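Local coordinates for phosphotriesterase family protein (Listeria monocytogenes serotype 4b str. H7858, PDB 3PNZ) that probably hydrolyses phosphorylated sugar lactones, using a pair of zinc ions held at one end of an amidohydrolase-type beta/alpha barrel, at residues F18-E23 against K316-N321; L50-F55 against P286-I291; G60-D65 against Q88-A93; S186-G191 against L211-M216; D238-I243 against I267-D272. One frame throughout, in Å; residues are numbered along the deposited sequence.

Followed from the N terminus, the chain illustrates how a beta/alpha barrel is closed by contacts between its beginning and its end. Contact 1 seats the first barrel strand, 19-23, against the last helix, 310-325, and so encloses all the others. Contact 2 is nested within it and brings helix 45-57 to the start of helix 289-305. Inside contact 2 lie three shorter loops in series, none crossing another: contact 3 pairs strands 62-65 and 88-92, contact 4 joins the ends of strands 184-186 and 211-213, and contact 5 sets the loop after strand 234-237 beside strand 267-269. Contacts 1, 4 and 5 converge on the two-zinc centre, H22 and D272 binding one ion and H187 and H215 the other.

Contact 1: residues F18-E23 against K316-N321; sequences FTYSHE and KFFVDN. With ZN (zinc ion), chain I.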
# COMPACT_ATOMS: atom_id res chain seq x y z
N PHE A 18 -7.91 -13.62 -3.72
CA PHE A 18 -7.74 -12.55 -4.70
C PHE A 18 -7.58 -11.21 -3.98
O PHE A 18 -8.45 -10.79 -3.22
CB PHE A 18 -8.94 -12.50 -5.66
CG PHE A 18 -8.72 -11.61 -6.84
CD1 PHE A 18 -8.25 -12.13 -8.03
CD2 PHE A 18 -8.98 -10.26 -6.75
CE1 PHE A 18 -8.03 -11.30 -9.12
CE2 PHE A 18 -8.77 -9.43 -7.84
CZ PHE A 18 -8.29 -9.95 -9.03
N THR A 19 -6.46 -10.54 -4.23
CA THR A 19 -6.05 -9.40 -3.41
C THR A 19 -5.67 -8.17 -4.23
O THR A 19 -4.94 -8.29 -5.22
CB THR A 19 -4.81 -9.75 -2.54
OG1 THR A 19 -5.12 -10.83 -1.65
CG2 THR A 19 -4.36 -8.54 -1.71
N TYR A 20 -6.17 -7.01 -3.82
CA TYR A 20 -5.65 -5.72 -4.30
C TYR A 20 -4.58 -5.28 -3.31
O TYR A 20 -4.86 -5.12 -2.13
CB TYR A 20 -6.74 -4.65 -4.32
CG TYR A 20 -7.75 -4.71 -5.45
CD1 TYR A 20 -7.60 -5.58 -6.53
CD2 TYR A 20 -8.86 -3.88 -5.45
CE1 TYR A 20 -8.54 -5.63 -7.56
CE2 TYR A 20 -9.80 -3.91 -6.47
CZ TYR A 20 -9.64 -4.78 -7.52
OH TYR A 20 -10.58 -4.80 -8.54
N SER A 21 -3.37 -5.04 -3.81
CA SER A 21 -2.20 -4.85 -2.94
C SER A 21 -1.91 -3.43 -2.43
O SER A 21 -1.00 -3.27 -1.62
CB SER A 21 -0.95 -5.41 -3.62
OG SER A 21 -1.03 -6.82 -3.73
N HIS A 22 -2.64 -2.43 -2.88
CA HIS A 22 -2.43 -1.06 -2.41
C HIS A 22 -3.67 -0.20 -2.68
O HIS A 22 -3.88 0.24 -3.81
CB HIS A 22 -1.21 -0.41 -3.07
CG HIS A 22 -0.91 0.98 -2.58
ND1 HIS A 22 0.25 1.29 -1.90
CD2 HIS A 22 -1.63 2.12 -2.64
CE1 HIS A 22 0.24 2.57 -1.58
NE2 HIS A 22 -0.89 3.10 -2.01
N GLU A 23 -4.49 0.01 -1.65
CA GLU A 23 -5.69 0.82 -1.81
C GLU A 23 -5.91 1.77 -0.65
O GLU A 23 -5.19 1.72 0.35
CB GLU A 23 -6.94 -0.08 -1.95
CG GLU A 23 -6.90 -1.04 -3.13
CD GLU A 23 -6.94 -0.34 -4.48
OE1 GLU A 23 -7.38 0.84 -4.53
OE2 GLU A 23 -6.56 -0.96 -5.49
N LYS A 316 -0.88 -15.28 -10.34
CA LYS A 316 0.29 -14.82 -9.59
C LYS A 316 0.12 -13.40 -9.06
O LYS A 316 0.34 -13.17 -7.88
CB LYS A 316 1.57 -14.96 -10.43
CG LYS A 316 1.90 -16.41 -10.72
CD LYS A 316 3.28 -16.59 -11.28
CE LYS A 316 3.72 -18.05 -11.12
NZ LYS A 316 5.12 -18.23 -11.56
N PHE A 317 -0.28 -12.46 -9.92
CA PHE A 317 -0.33 -11.06 -9.49
C PHE A 317 -1.32 -10.83 -8.34
O PHE A 317 -1.06 -10.01 -7.46
CB PHE A 317 -0.68 -10.11 -10.65
CG PHE A 317 0.25 -10.20 -11.83
CD1 PHE A 317 1.48 -10.82 -11.72
CD2 PHE A 317 -0.13 -9.67 -13.05
CE1 PHE A 317 2.33 -10.91 -12.80
CE2 PHE A 317 0.72 -9.76 -14.15
CZ PHE A 317 1.95 -10.38 -14.03
N PHE A 318 -2.45 -11.53 -8.36
CA PHE A 318 -3.51 -11.25 -7.39
C PHE A 318 -3.68 -12.30 -6.31
O PHE A 318 -4.40 -12.07 -5.34
CB PHE A 318 -4.86 -11.03 -8.10
CG PHE A 318 -4.86 -9.86 -9.04
CD1 PHE A 318 -5.05 -8.57 -8.56
CD2 PHE A 318 -4.66 -10.05 -10.40
CE1 PHE A 318 -5.05 -7.48 -9.42
CE2 PHE A 318 -4.65 -8.96 -11.26
CZ PHE A 318 -4.85 -7.68 -10.77
N VAL A 319 -3.06 -13.47 -6.49
CA VAL A 319 -3.19 -14.52 -5.48
C VAL A 319 -1.85 -14.99 -4.94
O VAL A 319 -1.54 -14.77 -3.77
CB VAL A 319 -3.98 -15.74 -6.00
CG1 VAL A 319 -4.11 -16.79 -4.88
CG2 VAL A 319 -5.36 -15.32 -6.50
N ASP A 320 -1.03 -15.62 -5.78
CA ASP A 320 0.22 -16.22 -5.30
C ASP A 320 1.20 -15.19 -4.74
O ASP A 320 1.74 -15.37 -3.66
CB ASP A 320 0.90 -17.04 -6.40
CG ASP A 320 0.03 -18.19 -6.90
OD1 ASP A 320 -0.91 -18.58 -6.19
OD2 ASP A 320 0.30 -18.70 -8.00
N ASN A 321 1.40 -14.09 -5.48
CA ASN A 321 2.38 -13.09 -5.08
C ASN A 321 2.01 -12.35 -3.78
O ASN A 321 2.84 -12.21 -2.89
CB ASN A 321 2.70 -12.12 -6.24
CG ASN A 321 3.33 -12.84 -7.44
OD1 ASN A 321 3.63 -14.04 -7.38
ND2 ASN A 321 3.55 -12.10 -8.53
ZN ZN I . -1.69 5.03 -1.62
O HOH W 1 -1.79 -7.69 -6.25
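F18 and T19 run beside F318 and V319 of helix 310-325, and the amide of T19 donates to F318 O (2.8 Å, 138° at the hydrogen). The same carbonyl is approached by F18 CA, in a C-H...O contact. Helix 310-325 widens here into a pi-type turn, closed by N321 N on K316 O. The two phenylalanine side chains run alongside each other in one direction; the rings are 11° from parallel but displaced, with little overlap. What covers the F18 face is chiefly F318 CB, 3.3 Å from F18 CE1. F18 has its CG anti to the backbone N (chi1 -169°), which brings the ring over F318 CB. T19 O lies at the edge of the F318 ring, 3.4 Å from CD1, while I291, W295 and V296 of helix 289-305 also pack on that ring. Further along, water 1 lies between S21 OG (2.8 Å) and F317 O (2.7 Å). H22, past the corner of the chain, binds zinc through NE2. The first strand thus meets the last helix through one direct bond, one water and an aromatic pair: F318 O receives a donor from the strand, and F317 O probably receives one from the water.

Contact 2: residues L50-F55 against P286-I291; sequences LDVQDF and PGLEYI
D51 OD1 is gripped from several directions: L288 N donates to it at 3.1 Å, water 2 at 2.9 Å, and the amide of K280 supplies a further bond, while D51 OD2 is engaged by the amide of H281, so both ends of the carboxylate are tied to backbone N-H groups. L288 N meets the anti lone pair of OD1. Water 2 extends the network, donating also to D54 OD2 (3.0 Å) and accepting from E289 N (2.9 Å). G287, with its positive phi of 76°, brings its CA beside the same D51 oxygen. The apolar half of the contact belongs to L288. Its CD1 reaches V52 CG2 at 3.7 Å, the two side chains lying alongside each other, and its CB rests near D51 O. Two acidic groups come close, D54 OD2 and E289 OE2 being 4.3 Å apart; their proximity is probably offset by the side chains of K280, in a salt bridge with E289, and H281, which donates to D54. In the barrel, helix 45-57 packs on helix 75-85 through V52, which touches I81 and T85; on the other segment L288 touches E23 and offers its carbonyl to the hydroxyl of Y20, both on strand 19-23, and the F55 ring meets that of Y20.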
# COMPACT_ATOMS: atom_id res chain seq x y z
N LEU A 50 -19.93 0.52 -0.66
CA LEU A 50 -20.54 0.06 -1.90
C LEU A 50 -19.49 -0.39 -2.92
O LEU A 50 -19.70 -1.38 -3.62
CB LEU A 50 -21.46 1.14 -2.48
CG LEU A 50 -22.72 1.39 -1.66
CD1 LEU A 50 -23.43 2.67 -2.09
CD2 LEU A 50 -23.66 0.20 -1.76
N ASP A 51 -18.37 0.32 -3.00
CA ASP A 51 -17.28 -0.12 -3.88
C ASP A 51 -16.64 -1.43 -3.39
O ASP A 51 -16.38 -2.34 -4.18
CB ASP A 51 -16.20 0.96 -4.02
CG ASP A 51 -16.53 1.98 -5.12
OD1 ASP A 51 -15.85 1.97 -6.18
OD2 ASP A 51 -17.47 2.78 -4.92
N VAL A 52 -16.38 -1.51 -2.10
CA VAL A 52 -15.81 -2.74 -1.54
C VAL A 52 -16.76 -3.92 -1.81
O VAL A 52 -16.32 -5.03 -2.13
CB VAL A 52 -15.51 -2.59 -0.04
CG1 VAL A 52 -15.02 -3.92 0.55
CG2 VAL A 52 -14.48 -1.50 0.18
N GLN A 53 -18.06 -3.68 -1.70
CA GLN A 53 -19.04 -4.71 -2.01
C GLN A 53 -18.99 -5.14 -3.48
O GLN A 53 -19.16 -6.31 -3.79
CB GLN A 53 -20.45 -4.27 -1.61
CG GLN A 53 -21.50 -5.37 -1.70
CD GLN A 53 -21.24 -6.51 -0.72
OE1 GLN A 53 -21.20 -6.30 0.49
NE2 GLN A 53 -21.06 -7.71 -1.24
N ASP A 54 -18.76 -4.19 -4.39
CA ASP A 54 -18.58 -4.55 -5.79
C ASP A 54 -17.41 -5.52 -5.96
O ASP A 54 -17.49 -6.50 -6.71
CB ASP A 54 -18.32 -3.31 -6.65
CG ASP A 54 -19.55 -2.44 -6.83
OD1 ASP A 54 -20.68 -2.97 -6.73
OD2 ASP A 54 -19.38 -1.23 -7.10
N PHE A 55 -16.32 -5.23 -5.27
CA PHE A 55 -15.12 -6.07 -5.28
C PHE A 55 -15.49 -7.47 -4.78
O PHE A 55 -15.19 -8.47 -5.43
CB PHE A 55 -14.06 -5.43 -4.38
CG PHE A 55 -12.77 -6.21 -4.25
CD1 PHE A 55 -11.93 -6.40 -5.34
CD2 PHE A 55 -12.37 -6.69 -3.01
CE1 PHE A 55 -10.73 -7.09 -5.21
CE2 PHE A 55 -11.17 -7.38 -2.86
CZ PHE A 55 -10.35 -7.58 -3.96
N PRO A 286 -13.91 4.71 -11.99
CA PRO A 286 -13.78 3.30 -12.34
C PRO A 286 -14.09 2.38 -11.16
O PRO A 286 -14.61 1.28 -11.36
CB PRO A 286 -12.32 3.17 -12.77
CG PRO A 286 -11.95 4.57 -13.21
CD PRO A 286 -12.68 5.47 -12.28
N GLY A 287 -13.77 2.83 -9.95
CA GLY A 287 -14.15 2.12 -8.74
C GLY A 287 -13.30 0.89 -8.44
O GLY A 287 -12.44 0.50 -9.23
N LEU A 288 -13.56 0.28 -7.29
CA LEU A 288 -12.88 -0.96 -6.93
C LEU A 288 -13.30 -2.13 -7.82
O LEU A 288 -12.67 -3.18 -7.80
CB LEU A 288 -13.09 -1.29 -5.44
CG LEU A 288 -12.52 -0.27 -4.43
CD1 LEU A 288 -12.82 -0.67 -2.98
CD2 LEU A 288 -11.01 -0.06 -4.63
N GLU A 289 -14.34 -1.95 -8.61
CA GLU A 289 -14.74 -3.00 -9.55
C GLU A 289 -13.78 -3.07 -10.73
O GLU A 289 -13.63 -4.11 -11.35
CB GLU A 289 -16.15 -2.76 -10.08
CG GLU A 289 -16.26 -1.55 -11.00
CD GLU A 289 -17.61 -1.43 -11.68
OE1 GLU A 289 -17.72 -0.64 -12.65
OE2 GLU A 289 -18.57 -2.13 -11.26
N TYR A 290 -13.14 -1.95 -11.05
CA TYR A 290 -12.45 -1.83 -12.33
C TYR A 290 -11.44 -2.92 -12.62
O TYR A 290 -11.49 -3.55 -13.68
CB TYR A 290 -11.79 -0.46 -12.49
CG TYR A 290 -11.14 -0.34 -13.85
CD1 TYR A 290 -11.89 -0.04 -14.98
CD2 TYR A 290 -9.77 -0.55 -14.02
CE1 TYR A 290 -11.30 0.06 -16.24
CE2 TYR A 290 -9.18 -0.46 -15.27
CZ TYR A 290 -9.94 -0.16 -16.37
OH TYR A 290 -9.36 -0.07 -17.61
N ILE A 291 -10.50 -3.15 -11.70
CA ILE A 291 -9.41 -4.07 -12.00
C ILE A 291 -9.91 -5.50 -12.22
O ILE A 291 -9.59 -6.12 -13.23
CB ILE A 291 -8.30 -4.01 -10.93
CG1 ILE A 291 -7.62 -2.64 -10.98
CG2 ILE A 291 -7.27 -5.11 -11.16
CD1 ILE A 291 -6.63 -2.40 -9.84
O HOH W 2 -16.64 -0.31 -7.83

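Contact 3: residues G60-D65 against Q88-A93; sequences GKTIVD and QIVGTA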
# COMPACT_ATOMS: atom_id res chain seq x y z
N GLY A 60 -13.44 -10.84 -5.25
CA GLY A 60 -12.32 -10.31 -4.49
C GLY A 60 -12.40 -10.80 -3.05
O GLY A 60 -13.50 -11.02 -2.53
N LYS A 61 -11.24 -10.97 -2.41
CA LYS A 61 -11.20 -11.50 -1.05
C LYS A 61 -10.53 -10.57 -0.05
O LYS A 61 -10.95 -10.47 1.11
CB LYS A 61 -10.50 -12.87 -1.04
CG LYS A 61 -11.26 -13.95 -1.80
CD LYS A 61 -12.67 -14.10 -1.24
CE LYS A 61 -13.37 -15.33 -1.79
NZ LYS A 61 -13.57 -15.28 -3.26
N THR A 62 -9.48 -9.87 -0.49
CA THR A 62 -8.67 -9.06 0.40
C THR A 62 -8.28 -7.73 -0.23
O THR A 62 -7.96 -7.67 -1.41
CB THR A 62 -7.38 -9.81 0.78
OG1 THR A 62 -7.72 -11.04 1.43
CG2 THR A 62 -6.50 -8.96 1.70
N ILE A 63 -8.30 -6.68 0.59
CA ILE A 63 -7.73 -5.39 0.20
C ILE A 63 -6.66 -4.99 1.19
O ILE A 63 -6.88 -4.98 2.40
CB ILE A 63 -8.81 -4.29 0.14
CG1 ILE A 63 -9.82 -4.59 -0.96
CG2 ILE A 63 -8.16 -2.91 -0.07
CD1 ILE A 63 -11.02 -3.66 -0.94
N VAL A 64 -5.48 -4.67 0.66
CA VAL A 64 -4.42 -4.09 1.48
C VAL A 64 -4.63 -2.58 1.51
O VAL A 64 -4.51 -1.91 0.49
CB VAL A 64 -3.02 -4.43 0.93
CG1 VAL A 64 -1.94 -3.83 1.82
CG2 VAL A 64 -2.84 -5.94 0.85
N ASP A 65 -4.96 -2.07 2.69
CA ASP A 65 -5.26 -0.66 2.88
C ASP A 65 -4.00 0.06 3.30
O ASP A 65 -3.51 -0.12 4.40
CB ASP A 65 -6.32 -0.52 3.97
CG ASP A 65 -6.73 0.92 4.22
OD1 ASP A 65 -5.99 1.84 3.80
OD2 ASP A 65 -7.79 1.13 4.83
N GLN A 88 -11.48 -9.16 3.63
CA GLN A 88 -10.38 -9.10 4.59
C GLN A 88 -9.56 -7.84 4.34
O GLN A 88 -9.28 -7.50 3.19
CB GLN A 88 -9.52 -10.35 4.46
CG GLN A 88 -10.32 -11.61 4.79
CD GLN A 88 -9.63 -12.91 4.41
OE1 GLN A 88 -9.81 -13.93 5.08
NE2 GLN A 88 -8.87 -12.90 3.33
N ILE A 89 -9.19 -7.15 5.41
CA ILE A 89 -8.38 -5.93 5.28
C ILE A 89 -7.03 -6.11 5.97
O ILE A 89 -6.97 -6.50 7.15
CB ILE A 89 -9.08 -4.70 5.89
CG1 ILE A 89 -10.46 -4.47 5.27
CG2 ILE A 89 -8.22 -3.44 5.74
CD1 ILE A 89 -10.42 -4.11 3.79
N VAL A 90 -5.95 -5.84 5.24
CA VAL A 90 -4.64 -5.74 5.86
C VAL A 90 -4.35 -4.25 6.05
O VAL A 90 -4.25 -3.51 5.07
CB VAL A 90 -3.54 -6.36 4.98
CG1 VAL A 90 -2.17 -6.13 5.59
CG2 VAL A 90 -3.80 -7.86 4.78
N GLY A 91 -4.24 -3.81 7.29
CA GLY A 91 -3.97 -2.41 7.59
C GLY A 91 -2.49 -2.09 7.55
O GLY A 91 -1.65 -3.00 7.54
N THR A 92 -2.15 -0.80 7.53
CA THR A 92 -0.77 -0.39 7.38
C THR A 92 -0.31 0.53 8.50
O THR A 92 -0.94 1.56 8.76
CB THR A 92 -0.59 0.31 6.03
OG1 THR A 92 -0.91 -0.61 4.99
CG2 THR A 92 0.83 0.82 5.87
N ALA A 93 0.79 0.16 9.15
CA ALA A 93 1.40 0.98 10.17
C ALA A 93 2.48 1.88 9.57
O ALA A 93 3.01 1.58 8.51
CB ALA A 93 2.02 0.09 11.25
O HOH W 3 -4.31 1.19 6.93
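I89 lies over the neighbouring strand with both branches, CD1 3.9 Å from I63 O and 4.0 Å from I63 CB, and CG2 against D65 CB. A bend at chi2 (-65°) turns CD1 back toward I63 instead of letting the chain run straight out from the sheet. From the opposite face, the T62 and Q88 side chains meet at a slant, and Q88 NE2 donates to T62 OG1 at 2.9 Å with the oxygen almost in the amide plane. Both atoms have second partners, L16 O for the hydroxyl and Q15 O for the amide. V64 and V90 pack farther along this face. The backbones pair as parallel strands: K61 O and Q88 O bond to Q88 N and I63 N, then I63 O and V90 O to V90 N and D65 N. The pattern ends at D65 O, where T92 OG1 donates at 2.7 Å from above the carbonyl plane. Water 3 takes the place of a direct backbone bond, linking D65 O to T92 N, 3.0 Å from each. The strands belong to a beta-alpha-beta crossover whose helix 75-85 covers I89 and D65 through V78, while strand 19-23 continues the sheet beyond strand 62-65.

Contact 4: residues S186-G191 against L211-M216; sequences SHTEAG and LSIGHM
The two-zinc centre of this amidohydrolase barrel takes two ligands from this contact, H187 and H215, which bind one zinc ion together with the carboxylated K154. H187 coordinates through ND1 and H215 through NE2; these nitrogens lie 3.2 Å apart because they share the metal, not a proton. The ring planes stand at 75°, and H187 ND1 comes to the edge of the H215 ring. T188 O sits at that edge too, 3.2 Å from H215 CD2. Upstream, strands 184-186 and 211-213 run parallel, with S186 N on S212 O and G214 N on S186 O (2.8 Å). The hydroxyl of T188 then carries the pairing beyond the strands: set between its own backbone N and carbonyl carbon (chi1 62°), OG1 donates to G214 O at 2.7 Å. T188 CG2 meanwhile meets I213 CG2 at 3.6 Å, and M216 CE comes up to OG1 at about a right angle to the threonine side chain. Each histidine has its second nitrogen held as well. H187 NE2 donates to E189 OE1 (2.8 Å), lying above the carboxylate plane, and H215 ND1 is bonded to D238. With metal on one nitrogen and carboxylate on the other, rotation of either ring should be restrained, consistent with E189 and D238 acting as a second shell that positions the zinc ligands.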
# COMPACT_ATOMS: atom_id res chain seq x y z
N SER A 186 6.83 0.43 0.73
CA SER A 186 7.32 1.80 0.60
C SER A 186 6.49 2.60 -0.41
O SER A 186 5.94 2.06 -1.36
CB SER A 186 8.80 1.83 0.22
OG SER A 186 9.00 1.47 -1.14
N HIS A 187 6.39 3.90 -0.15
CA HIS A 187 5.89 4.83 -1.15
C HIS A 187 7.10 5.40 -1.88
O HIS A 187 8.04 5.85 -1.25
CB HIS A 187 5.14 5.97 -0.47
CG HIS A 187 4.90 7.15 -1.35
ND1 HIS A 187 3.73 7.33 -2.04
CD2 HIS A 187 5.69 8.21 -1.66
CE1 HIS A 187 3.80 8.46 -2.74
NE2 HIS A 187 4.98 9.01 -2.53
N THR A 188 7.09 5.34 -3.21
CA THR A 188 8.04 6.11 -3.99
C THR A 188 7.26 7.22 -4.68
O THR A 188 6.15 7.01 -5.17
CB THR A 188 8.80 5.28 -5.05
OG1 THR A 188 7.89 4.74 -6.01
CG2 THR A 188 9.61 4.16 -4.40
N GLU A 189 7.83 8.42 -4.68
CA GLU A 189 7.17 9.54 -5.32
C GLU A 189 7.50 9.50 -6.81
O GLU A 189 8.66 9.60 -7.20
CB GLU A 189 7.65 10.85 -4.70
CG GLU A 189 6.87 12.06 -5.18
CD GLU A 189 5.39 11.97 -4.86
OE1 GLU A 189 5.03 11.55 -3.73
OE2 GLU A 189 4.57 12.34 -5.73
N ALA A 190 6.47 9.33 -7.64
CA ALA A 190 6.67 9.19 -9.08
C ALA A 190 7.63 8.04 -9.40
O ALA A 190 8.34 8.07 -10.39
CB ALA A 190 7.17 10.51 -9.71
N GLY A 191 7.65 7.03 -8.54
CA GLY A 191 8.49 5.87 -8.82
C GLY A 191 9.98 6.10 -8.69
O GLY A 191 10.78 5.32 -9.22
N LEU A 211 10.26 -6.56 1.21
CA LEU A 211 9.78 -5.22 0.84
C LEU A 211 8.91 -5.28 -0.42
O LEU A 211 9.25 -5.98 -1.37
CB LEU A 211 10.99 -4.33 0.56
CG LEU A 211 10.71 -2.94 -0.05
CD1 LEU A 211 10.04 -2.02 0.97
CD2 LEU A 211 12.02 -2.33 -0.55
N SER A 212 7.79 -4.56 -0.43
CA SER A 212 7.11 -4.25 -1.69
C SER A 212 7.24 -2.76 -1.93
O SER A 212 7.03 -1.95 -1.02
CB SER A 212 5.64 -4.67 -1.68
OG SER A 212 4.95 -4.09 -0.59
N ILE A 213 7.59 -2.40 -3.15
CA ILE A 213 7.83 -1.00 -3.49
C ILE A 213 6.65 -0.46 -4.28
O ILE A 213 6.34 -0.93 -5.37
CB ILE A 213 9.14 -0.86 -4.27
CG1 ILE A 213 10.30 -1.44 -3.46
CG2 ILE A 213 9.39 0.62 -4.67
CD1 ILE A 213 11.60 -1.46 -4.20
N GLY A 214 5.98 0.54 -3.70
CA GLY A 214 4.81 1.12 -4.31
C GLY A 214 5.13 2.05 -5.48
O GLY A 214 6.23 2.60 -5.56
N HIS A 215 4.17 2.17 -6.39
CA HIS A 215 4.19 3.14 -7.49
C HIS A 215 5.29 2.92 -8.54
O HIS A 215 5.75 3.86 -9.17
CB HIS A 215 4.21 4.58 -6.93
CG HIS A 215 3.27 4.78 -5.80
ND1 HIS A 215 1.98 4.29 -5.81
CD2 HIS A 215 3.43 5.37 -4.59
CE1 HIS A 215 1.38 4.58 -4.67
NE2 HIS A 215 2.24 5.24 -3.91
N MET A 216 5.69 1.66 -8.74
CA MET A 216 6.68 1.38 -9.77
C MET A 216 6.17 1.69 -11.18
O MET A 216 6.96 1.93 -12.10
CB MET A 216 7.16 -0.08 -9.66
CG MET A 216 8.07 -0.33 -8.46
SD MET A 216 9.73 0.36 -8.65
CE MET A 216 9.51 2.01 -7.99

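Contact 5: residues D238-I243 against I267-D272; sequences DGIAKI and ILVSGD. With ZN (zinc ion), chain I; PO4 (phosphate ion), chain L.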
# COMPACT_ATOMS: atom_id res chain seq x y z
N ASP A 238 0.47 -0.00 -9.18
CA ASP A 238 -0.76 0.34 -8.48
C ASP A 238 -1.45 1.57 -9.04
O ASP A 238 -2.31 2.17 -8.40
CB ASP A 238 -0.50 0.48 -6.97
CG ASP A 238 0.73 1.29 -6.68
OD1 ASP A 238 0.85 2.39 -7.26
OD2 ASP A 238 1.58 0.85 -5.87
N GLY A 239 -1.07 1.94 -10.26
CA GLY A 239 -1.71 3.04 -10.96
C GLY A 239 -2.57 2.58 -12.13
O GLY A 239 -2.76 3.33 -13.10
N ILE A 240 -3.11 1.36 -12.05
CA ILE A 240 -3.98 0.84 -13.09
C ILE A 240 -5.11 1.83 -13.35
O ILE A 240 -5.70 2.38 -12.41
CB ILE A 240 -4.61 -0.52 -12.71
CG1 ILE A 240 -3.51 -1.56 -12.45
CG2 ILE A 240 -5.58 -0.99 -13.79
CD1 ILE A 240 -2.50 -1.71 -13.58
N ALA A 241 -5.38 2.06 -14.64
CA ALA A 241 -6.43 2.97 -15.11
C ALA A 241 -6.07 4.45 -15.01
O ALA A 241 -6.86 5.30 -15.41
CB ALA A 241 -7.75 2.69 -14.38
N LYS A 242 -4.88 4.77 -14.50
CA LYS A 242 -4.51 6.18 -14.35
C LYS A 242 -3.93 6.73 -15.65
O LYS A 242 -2.72 6.91 -15.79
CB LYS A 242 -3.59 6.39 -13.14
CG LYS A 242 -4.28 5.95 -11.84
CD LYS A 242 -3.58 6.45 -10.59
CE LYS A 242 -4.29 5.91 -9.33
NZ LYS A 242 -3.76 6.51 -8.08
N ILE A 243 -4.83 6.98 -16.60
CA ILE A 243 -4.45 7.40 -17.94
C ILE A 243 -3.69 8.72 -17.92
O ILE A 243 -2.87 8.98 -18.80
CB ILE A 243 -5.69 7.53 -18.85
CG1 ILE A 243 -6.49 6.22 -18.85
CG2 ILE A 243 -5.28 7.92 -20.27
CD1 ILE A 243 -5.67 5.01 -19.27
N ILE A 267 5.60 -9.40 -9.01
CA ILE A 267 4.65 -8.35 -9.45
C ILE A 267 3.36 -8.32 -8.63
O ILE A 267 2.70 -9.34 -8.42
CB ILE A 267 4.35 -8.50 -10.95
CG1 ILE A 267 5.64 -8.30 -11.75
CG2 ILE A 267 3.25 -7.49 -11.38
CD1 ILE A 267 5.55 -8.72 -13.18
N LEU A 268 3.01 -7.13 -8.14
CA LEU A 268 1.74 -6.90 -7.45
C LEU A 268 0.97 -5.84 -8.22
O LEU A 268 1.58 -5.02 -8.90
CB LEU A 268 1.98 -6.41 -6.03
CG LEU A 268 2.79 -7.30 -5.09
CD1 LEU A 268 3.08 -6.57 -3.78
CD2 LEU A 268 2.05 -8.62 -4.87
N VAL A 269 -0.35 -5.86 -8.09
CA VAL A 269 -1.21 -4.96 -8.87
C VAL A 269 -2.32 -4.37 -8.00
O VAL A 269 -2.92 -5.05 -7.17
CB VAL A 269 -1.85 -5.69 -10.08
CG1 VAL A 269 -2.80 -4.76 -10.84
CG2 VAL A 269 -0.77 -6.23 -11.02
N SER A 270 -2.59 -3.08 -8.20
CA SER A 270 -3.69 -2.42 -7.50
C SER A 270 -4.02 -1.11 -8.21
O SER A 270 -3.45 -0.80 -9.25
CB SER A 270 -3.32 -2.18 -6.03
OG SER A 270 -4.42 -2.49 -5.19
N GLY A 271 -4.95 -0.34 -7.64
CA GLY A 271 -5.42 0.88 -8.26
C GLY A 271 -5.16 2.14 -7.46
O GLY A 271 -5.43 3.25 -7.94
N ASP A 272 -4.66 1.97 -6.24
CA ASP A 272 -4.37 3.11 -5.38
C ASP A 272 -5.51 4.12 -5.45
O ASP A 272 -5.30 5.29 -5.78
CB ASP A 272 -3.04 3.75 -5.76
CG ASP A 272 -2.59 4.78 -4.76
OD1 ASP A 272 -3.11 4.77 -3.62
OD2 ASP A 272 -1.72 5.61 -5.10
ZN ZN I . -1.69 5.03 -1.62
P PO4 L . -3.48 10.31 -7.76
O1 PO4 L . -4.03 11.65 -8.17
O2 PO4 L . -3.98 10.00 -6.36
O3 PO4 L . -3.99 9.24 -8.69
O4 PO4 L . -1.97 10.33 -7.76
O HOH W 4 -1.14 5.43 -7.98
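K242 reaches D272, and I240 meets V269, where the loop after strand 234-237 of the beta/alpha barrel, with a type II beta turn from G239 to K242, lies against the end of strand 267-269. Apolar packing comes from I240, whose CG1 touches V269 CG1 at 3.7 Å, the two side chains crossing at about a right angle; Y290, I291 and W295 of helix 289-305 also pack on this isoleucine. The same CG1 rests 3.3 Å from S270 O, which also receives a C-H...O contact from D238 CA. Polar bonding centres on K242. Its chain, extended beyond CG, sends NZ to D272 O (3.0 Å), to O3 of a phosphate ion (2.8 Å) and to water 4, which it serves as donor. Water 4 probably donates in turn to D272 OD2 at 2.9 Å, supplementing a long salt bridge between that oxygen and NZ. The phosphate probably came from the crystallisation liquor, yet Y245, K244, R275 and Y278 bind it too, consistent with a site for phosphorylated substrates. Metal binding joins D272 to H22, H24 and the carboxylated K154. With CG anti to the backbone N (chi1 -170°), the D272 carboxylate is carried toward the metal. Its OD2 faces water 4 and the lysine, and its OD1 binds zinc at 2.5 Å.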